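PDB 3ZY2: putative gdp-fucose protein o-fucosyltransferase 1 from Caenorhabditis elegans, which belongs to the GDP-fucose protein O-fucosyltransferase family of the GT-B clan and binds guanosine-5'-diphosphate. Local coordinates for residues A[202-206]-A[207-211]; A[291-294]-A[295-299]. One frame throughout, in Å; residues are numbered along the deposited sequence.

Interaction 1: A[202-206]-A[207-211]; sequences KKFIS and ANLAK
With CG of Phe204 swung anti to its own backbone nitrogen (chi1 -175°) and CG of Asn208 turned back beside its nitrogen (chi1 -58°), ring and amide meet one turn apart at the C-terminal end of helix 195-208. The amide ND2 lies over one ring face, displaced toward the rim, 3.3 Å from Phe204 CD2; the two planes are inclined by 39°. Asn208 CB also sits over the face, 4.2 Å from the centroid of the Phe204 ring, in a CH-pi contact. One N-H of ND2 goes to Phe204 O at 3.0 Å, in the carbonyl plane on a lone pair. The same oxygen takes the helical bond from Asn208 N at 2.9 Å.

Leu209, the first residue to leave helical geometry, still gives its N-H to Ile205 O at 2.8 Å. Its CD1 reaches the edge of the Phe204 ring at CD1, 3.8 Å away, and touches Ile205 CG1. Leu209 also packs on Phe284 of strand 282-287, while Phe204 and Ile205 rest on Ile321 of helix 315-324. Two donors on one carbonyl oxygen thus tie the asparagine to the last helical turn, and the bond to ND2 restrains the amide's rotation above the ring.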
ATOM      1  N   LYS A 202      -4.551 -20.459  34.927  1.00 14.67           N
ATOM      2  CA  LYS A 202      -5.318 -21.143  35.958  1.00 15.60           C
ATOM      3  C   LYS A 202      -4.564 -21.122  37.280  1.00 15.76           C
ATOM      4  O   LYS A 202      -5.155 -20.856  38.336  1.00 14.94           O
ATOM      5  CB  LYS A 202      -5.629 -22.574  35.537  1.00 15.96           C
ATOM      6  CG  LYS A 202      -6.636 -22.679  34.424  1.00 19.77           C
ATOM      7  CD  LYS A 202      -6.786 -24.120  33.940  1.00 24.19           C
ATOM      8  CE  LYS A 202      -7.944 -24.250  32.938  1.00 28.51           C
ATOM      9  NZ  LYS A 202      -8.195 -25.657  32.491  1.00 32.30           N
ATOM     10  N   LYS A 203      -3.255 -21.371  37.239  1.00 15.60           N
ATOM     11  CA  LYS A 203      -2.462 -21.393  38.465  1.00 16.33           C
ATOM     12  C   LYS A 203      -2.397 -20.033  39.125  1.00 15.51           C
ATOM     13  O   LYS A 203      -2.509 -19.929  40.341  1.00 16.41           O
ATOM     14  CB  LYS A 203      -1.043 -21.916  38.225  1.00 17.03           C
ATOM     15  CG  LYS A 203      -0.951 -23.414  38.131  1.00 20.45           C
ATOM     16  CD  LYS A 203       0.524 -23.817  38.171  1.00 20.95           C
ATOM     17  CE  LYS A 203       0.730 -25.316  37.930  1.00 24.83           C
ATOM     18  NZ  LYS A 203       0.305 -25.719  36.573  1.00 26.83           N
ATOM     19  N   PHE A 204      -2.225 -18.979  38.326  1.00 14.42           N
ATOM     20  CA  PHE A 204      -2.141 -17.639  38.903  1.00 14.25           C
ATOM     21  C   PHE A 204      -3.471 -17.271  39.559  1.00 12.72           C
ATOM     22  O   PHE A 204      -3.499 -16.694  40.644  1.00 13.63           O
ATOM     23  CB  PHE A 204      -1.774 -16.596  37.838  1.00 14.26           C
ATOM     24  CG  PHE A 204      -1.564 -15.215  38.417  1.00 14.16           C
ATOM     25  CD1 PHE A 204      -2.648 -14.320  38.553  1.00 13.74           C
ATOM     26  CD2 PHE A 204      -0.301 -14.806  38.852  1.00 16.88           C
ATOM     27  CE1 PHE A 204      -2.448 -13.056  39.122  1.00 15.56           C
ATOM     28  CE2 PHE A 204      -0.108 -13.543  39.387  1.00 17.61           C
ATOM     29  CZ  PHE A 204      -1.180 -12.668  39.529  1.00 16.98           C
ATOM     30  N   ILE A 205      -4.577 -17.572  38.872  1.00 12.88           N
ATOM     31  CA  ILE A 205      -5.907 -17.273  39.419  1.00 12.18           C
ATOM     32  C   ILE A 205      -6.098 -18.035  40.746  1.00 12.84           C
ATOM     33  O   ILE A 205      -6.462 -17.445  41.774  1.00 12.68           O
ATOM     34  CB  ILE A 205      -7.011 -17.591  38.393  1.00 10.79           C
ATOM     35  CG1 ILE A 205      -6.900 -16.604  37.235  1.00 12.36           C
ATOM     36  CG2 ILE A 205      -8.408 -17.501  39.024  1.00 12.47           C
ATOM     37  CD1 ILE A 205      -7.522 -17.147  35.926  1.00 12.83           C
ATOM     38  N   SER A 206      -5.858 -19.349  40.724  1.00 13.67           N
ATOM     39  CA  SER A 206      -6.084 -20.153  41.913  1.00 14.69           C
ATOM     40  C   SER A 206      -5.262 -19.635  43.099  1.00 15.60           C
ATOM     41  O   SER A 206      -5.779 -19.517  44.211  1.00 16.35           O
ATOM     42  CB  SER A 206      -5.748 -21.616  41.602  1.00 15.75           C
ATOM     43  OG  SER A 206      -6.010 -22.450  42.714  1.00 20.58           O
ATOM     44  N   ALA A 207      -3.997 -19.314  42.861  1.00 15.74           N
ATOM     45  CA  ALA A 207      -3.093 -18.906  43.949  1.00 16.90           C
ATOM     46  C   ALA A 207      -3.338 -17.506  44.454  1.00 16.41           C
ATOM     47  O   ALA A 207      -3.132 -17.219  45.659  1.00 18.42           O
ATOM     48  CB  ALA A 207      -1.647 -19.009  43.492  1.00 17.79           C
ATOM     49  N   ASN A 208      -3.765 -16.618  43.556  1.00 14.87           N
ATOM     50  CA  ASN A 208      -3.764 -15.187  43.844  1.00 14.80           C
ATOM     51  C   ASN A 208      -5.091 -14.458  43.851  1.00 14.34           C
ATOM     52  O   ASN A 208      -5.196 -13.406  44.493  1.00 15.33           O
ATOM     53  CB  ASN A 208      -2.813 -14.458  42.900  1.00 14.81           C
ATOM     54  CG  ASN A 208      -1.403 -14.991  42.990  1.00 16.95           C
ATOM     55  OD1 ASN A 208      -0.699 -14.755  43.975  1.00 22.54           O
ATOM     56  ND2 ASN A 208      -0.986 -15.719  41.968  1.00 19.10           N
ATOM     57  N   LEU A 209      -6.073 -14.971  43.113  1.00 14.19           N
ATOM     58  CA  LEU A 209      -7.261 -14.182  42.774  1.00 13.30           C
ATOM     59  C   LEU A 209      -8.534 -14.834  43.305  1.00 13.28           C
ATOM     60  O   LEU A 209      -9.137 -15.690  42.632  1.00 14.88           O
ATOM     61  CB  LEU A 209      -7.342 -13.971  41.251  1.00 13.68           C
ATOM     62  CG  LEU A 209      -6.185 -13.170  40.624  1.00 12.82           C
ATOM     63  CD1 LEU A 209      -6.268 -13.231  39.092  1.00 14.35           C
ATOM     64  CD2 LEU A 209      -6.200 -11.719  41.122  1.00 14.64           C
ATOM     65  N   ALA A 210      -8.955 -14.413  44.494  1.00 12.28           N
ATOM     66  CA  ALA A 210     -10.231 -14.878  45.052  1.00 12.09           C
ATOM     67  C   ALA A 210     -11.346 -14.426  44.109  1.00 11.82           C
ATOM     68  O   ALA A 210     -11.338 -13.313  43.542  1.00 12.54           O
ATOM     69  CB  ALA A 210     -10.440 -14.343  46.466  1.00 12.05           C
ATOM     70  N   LYS A 211     -12.303 -15.331  43.910  1.00 13.16           N
ATOM     71  CA  LYS A 211     -13.411 -15.075  42.981  1.00 12.63           C
ATOM     72  C   LYS A 211     -14.656 -14.577  43.711  1.00 12.99           C
ATOM     73  O   LYS A 211     -14.879 -14.897  44.878  1.00 14.57           O
ATOM     74  CB  LYS A 211     -13.720 -16.342  42.201  1.00 13.66           C
ATOM     75  CG  LYS A 211     -12.608 -16.648  41.137  1.00 15.90           C
ATOM     76  CD  LYS A 211     -12.767 -18.013  40.463  1.00 23.30           C
ATOM     77  CE  LYS A 211     -13.956 -18.060  39.481  1.00 26.40           C
ATOM     78  NZ  LYS A 211     -13.796 -17.097  38.351  1.00 27.38           N
TER

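Interaction 2: A[291-294]-A[295-299]; sequences HMID and EINEA
Met292 and Ile296 meet where helix 293-300 starts: Ile296 N donates to Met292 O at 2.8 Å, with the donor nearly in line with the carbonyl bond. Met292 occupies the N-cap position, so its carbonyl accepts the first bond of this series, while its own N-H is taken by Asp290 OD1. The next two residues repeat the i to i+4 pattern, Asn297 N giving its hydrogen to Ile293 O at 2.8 Å and Glu298 N to Asp294 O at 3.0 Å. Each of these three carbonyls therefore receives a backbone N-H.

Several side-chain polar atoms find partners of other kinds. A single water bridges one turn of the helix, donating to Asp294 OD1 at 2.9 Å and accepting from Asn297 ND2 at 3.0 Å. The other end of that amide, OD1, accepts from Ala307 N on strand 307-308, while Glu298 OE1 forms a salt bridge with Lys301. Asn297 lies alongside Ile293, both pointing the same way, with ND2 3.6 Å from Ile293 CG2. Glu295, bent at chi2 (90°), folds back until OE1 is 3.3 Å from Met292 CA.

On the apolar side, Ile296 CD1 approaches Met292 CB at 3.9 Å. Both side chains pack against helix 264-278, and Ile296 also meets Val285 of strand 282-287, within the beta-alpha-beta unit that runs through this helix to strand 307-308. The amide of Asn297 uses both ends: its oxygen joins the helix to the following strand and its nitrogen reaches the Asp294 carboxylate through water, which should limit its freedom to flip.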
ATOM      1  N   HIS A 291       1.161  -0.516  36.599  1.00 17.28           N
ATOM      2  CA  HIS A 291       0.071  -1.366  37.137  1.00 16.88           C
ATOM      3  C   HIS A 291      -0.731  -0.709  38.265  1.00 17.13           C
ATOM      4  O   HIS A 291      -1.786  -1.214  38.653  1.00 16.91           O
ATOM      5  CB  HIS A 291       0.593  -2.725  37.627  1.00 16.27           C
ATOM      6  CG  HIS A 291       1.279  -3.530  36.564  1.00 15.09           C
ATOM      7  ND1 HIS A 291       0.722  -4.649  35.984  1.00 16.11           N
ATOM      8  CD2 HIS A 291       2.490  -3.366  35.980  1.00 16.04           C
ATOM      9  CE1 HIS A 291       1.561  -5.132  35.078  1.00 13.19           C
ATOM     10  NE2 HIS A 291       2.635  -4.369  35.056  1.00 19.24           N
ATOM     11  N   MET A 292      -0.230   0.392  38.809  1.00 18.84           N
ATOM     12  CA  MET A 292      -0.952   1.144  39.824  1.00 19.89           C
ATOM     13  C   MET A 292      -1.359   0.297  41.034  1.00 20.44           C
ATOM     14  O   MET A 292      -2.373   0.585  41.651  1.00 20.87           O
ATOM     15  CB  MET A 292      -2.206   1.798  39.221  1.00 20.34           C
ATOM     16  CG  MET A 292      -1.924   2.918  38.222  1.00 21.00           C
ATOM     17  SD  MET A 292      -3.454   3.542  37.495  1.00 22.20           S
ATOM     18  CE  MET A 292      -4.207   4.294  38.946  1.00 23.90           C
ATOM     19  N   ILE A 293      -0.561  -0.721  41.377  1.00 19.89           N
ATOM     20  CA  ILE A 293      -0.930  -1.664  42.448  1.00 20.38           C
ATOM     21  C   ILE A 293      -1.127  -0.968  43.786  1.00 20.41           C
ATOM     22  O   ILE A 293      -2.156  -1.159  44.434  1.00 20.04           O
ATOM     23  CB  ILE A 293       0.066  -2.871  42.584  1.00 20.13           C
ATOM     24  CG1 ILE A 293       0.080  -3.720  41.318  1.00 20.48           C
ATOM     25  CG2 ILE A 293      -0.266  -3.769  43.794  1.00 20.43           C
ATOM     26  CD1 ILE A 293      -1.259  -4.379  40.962  1.00 19.11           C
ATOM     27  N   ASP A 294      -0.160  -0.154  44.200  1.00 21.75           N
ATOM     28  CA  ASP A 294      -0.300   0.518  45.493  1.00 23.24           C
ATOM     29  C   ASP A 294      -1.482   1.471  45.508  1.00 22.92           C
ATOM     30  O   ASP A 294      -2.235   1.506  46.496  1.00 23.71           O
ATOM     31  CB  ASP A 294       0.987   1.238  45.886  1.00 25.32           C
ATOM     32  CG  ASP A 294       2.109   0.278  46.251  1.00 27.44           C
ATOM     33  OD1 ASP A 294       1.857  -0.935  46.407  1.00 29.56           O
ATOM     34  OD2 ASP A 294       3.256   0.739  46.410  1.00 31.49           O
ATOM     35  N   GLU A 295      -1.664   2.228  44.417  1.00 22.96           N
ATOM     36  CA  GLU A 295      -2.785   3.176  44.327  1.00 23.41           C
ATOM     37  C   GLU A 295      -4.137   2.444  44.336  1.00 21.75           C
ATOM     38  O   GLU A 295      -5.078   2.856  45.020  1.00 22.03           O
ATOM     39  CB  GLU A 295      -2.679   4.080  43.085  1.00 24.34           C
ATOM     40  CG  GLU A 295      -1.476   5.023  43.058  1.00 28.69           C
ATOM     41  CD  GLU A 295      -0.241   4.423  42.389  1.00 34.69           C
ATOM     42  OE1 GLU A 295      -0.086   3.178  42.328  1.00 34.00           O
ATOM     43  OE2 GLU A 295       0.599   5.220  41.918  1.00 37.97           O
ATOM     44  N   ILE A 296      -4.230   1.346  43.586  1.00 20.11           N
ATOM     45  CA  ILE A 296      -5.469   0.582  43.579  1.00 18.70           C
ATOM     46  C   ILE A 296      -5.723  -0.044  44.947  1.00 18.67           C
ATOM     47  O   ILE A 296      -6.845  -0.014  45.437  1.00 18.45           O
ATOM     48  CB  ILE A 296      -5.499  -0.473  42.458  1.00 16.89           C
ATOM     49  CG1 ILE A 296      -5.503   0.233  41.102  1.00 17.35           C
ATOM     50  CG2 ILE A 296      -6.738  -1.374  42.571  1.00 17.75           C
ATOM     51  CD1 ILE A 296      -5.105  -0.690  39.955  1.00 16.86           C
ATOM     52  N   ASN A 297      -4.674  -0.600  45.554  1.00 19.17           N
ATOM     53  CA  ASN A 297      -4.802  -1.168  46.899  1.00 19.40           C
ATOM     54  C   ASN A 297      -5.327  -0.191  47.943  1.00 19.78           C
ATOM     55  O   ASN A 297      -6.170  -0.563  48.756  1.00 20.02           O
ATOM     56  CB  ASN A 297      -3.490  -1.811  47.359  1.00 19.25           C
ATOM     57  CG  ASN A 297      -3.299  -3.187  46.763  1.00 18.84           C
ATOM     58  OD1 ASN A 297      -4.243  -3.758  46.203  1.00 20.34           O
ATOM     59  ND2 ASN A 297      -2.091  -3.729  46.873  1.00 22.22           N
ATOM     60  N   GLU A 298      -4.855   1.058  47.896  1.00 20.84           N
ATOM     61  CA  GLU A 298      -5.364   2.097  48.791  1.00 22.74           C
ATOM     62  C   GLU A 298      -6.859   2.287  48.537  1.00 21.87           C
ATOM     63  O   GLU A 298      -7.651   2.313  49.475  1.00 22.58           O
ATOM     64  CB  GLU A 298      -4.602   3.418  48.578  1.00 23.75           C
ATOM     65  CG  GLU A 298      -5.017   4.570  49.502  1.00 29.31           C
ATOM     66  CD  GLU A 298      -4.663   4.329  50.972  1.00 33.96           C
ATOM     67  OE1 GLU A 298      -3.841   3.427  51.264  1.00 35.85           O
ATOM     68  OE2 GLU A 298      -5.206   5.057  51.835  1.00 36.57           O
ATOM     69  N   ALA A 299      -7.241   2.381  47.265  1.00 20.86           N
ATOM     70  CA  ALA A 299      -8.634   2.609  46.904  1.00 19.94           C
ATOM     71  C   ALA A 299      -9.562   1.447  47.289  1.00 19.95           C
ATOM     72  O   ALA A 299     -10.759   1.649  47.542  1.00 19.61           O
ATOM     73  CB  ALA A 299      -8.753   2.952  45.414  1.00 19.01           C
TER
HETATM   74  O   HOH W   1      -0.209  -1.836  48.291  1.00 39.18           O

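Both contacts are local turns on helices flanking the parallel sheet that contains strands 213-218 and 282-287, and they make a worked example of how the end of one helix and the start of another are completed differently. Interaction 1 closes a helix, interaction 2 opens one; their centres lie about 19 Å apart and they do not touch. Each mixes buried and exposed residues, and both send an apolar side chain to strand 282-287: Leu209 to Phe284, Ile296 to Val285. Their asparagines differ most. In interaction 1 the amide bonds back to a carbonyl of its own helix and lies over a ring; in interaction 2 its oxygen bonds to the next strand and its nitrogen to a bridging water.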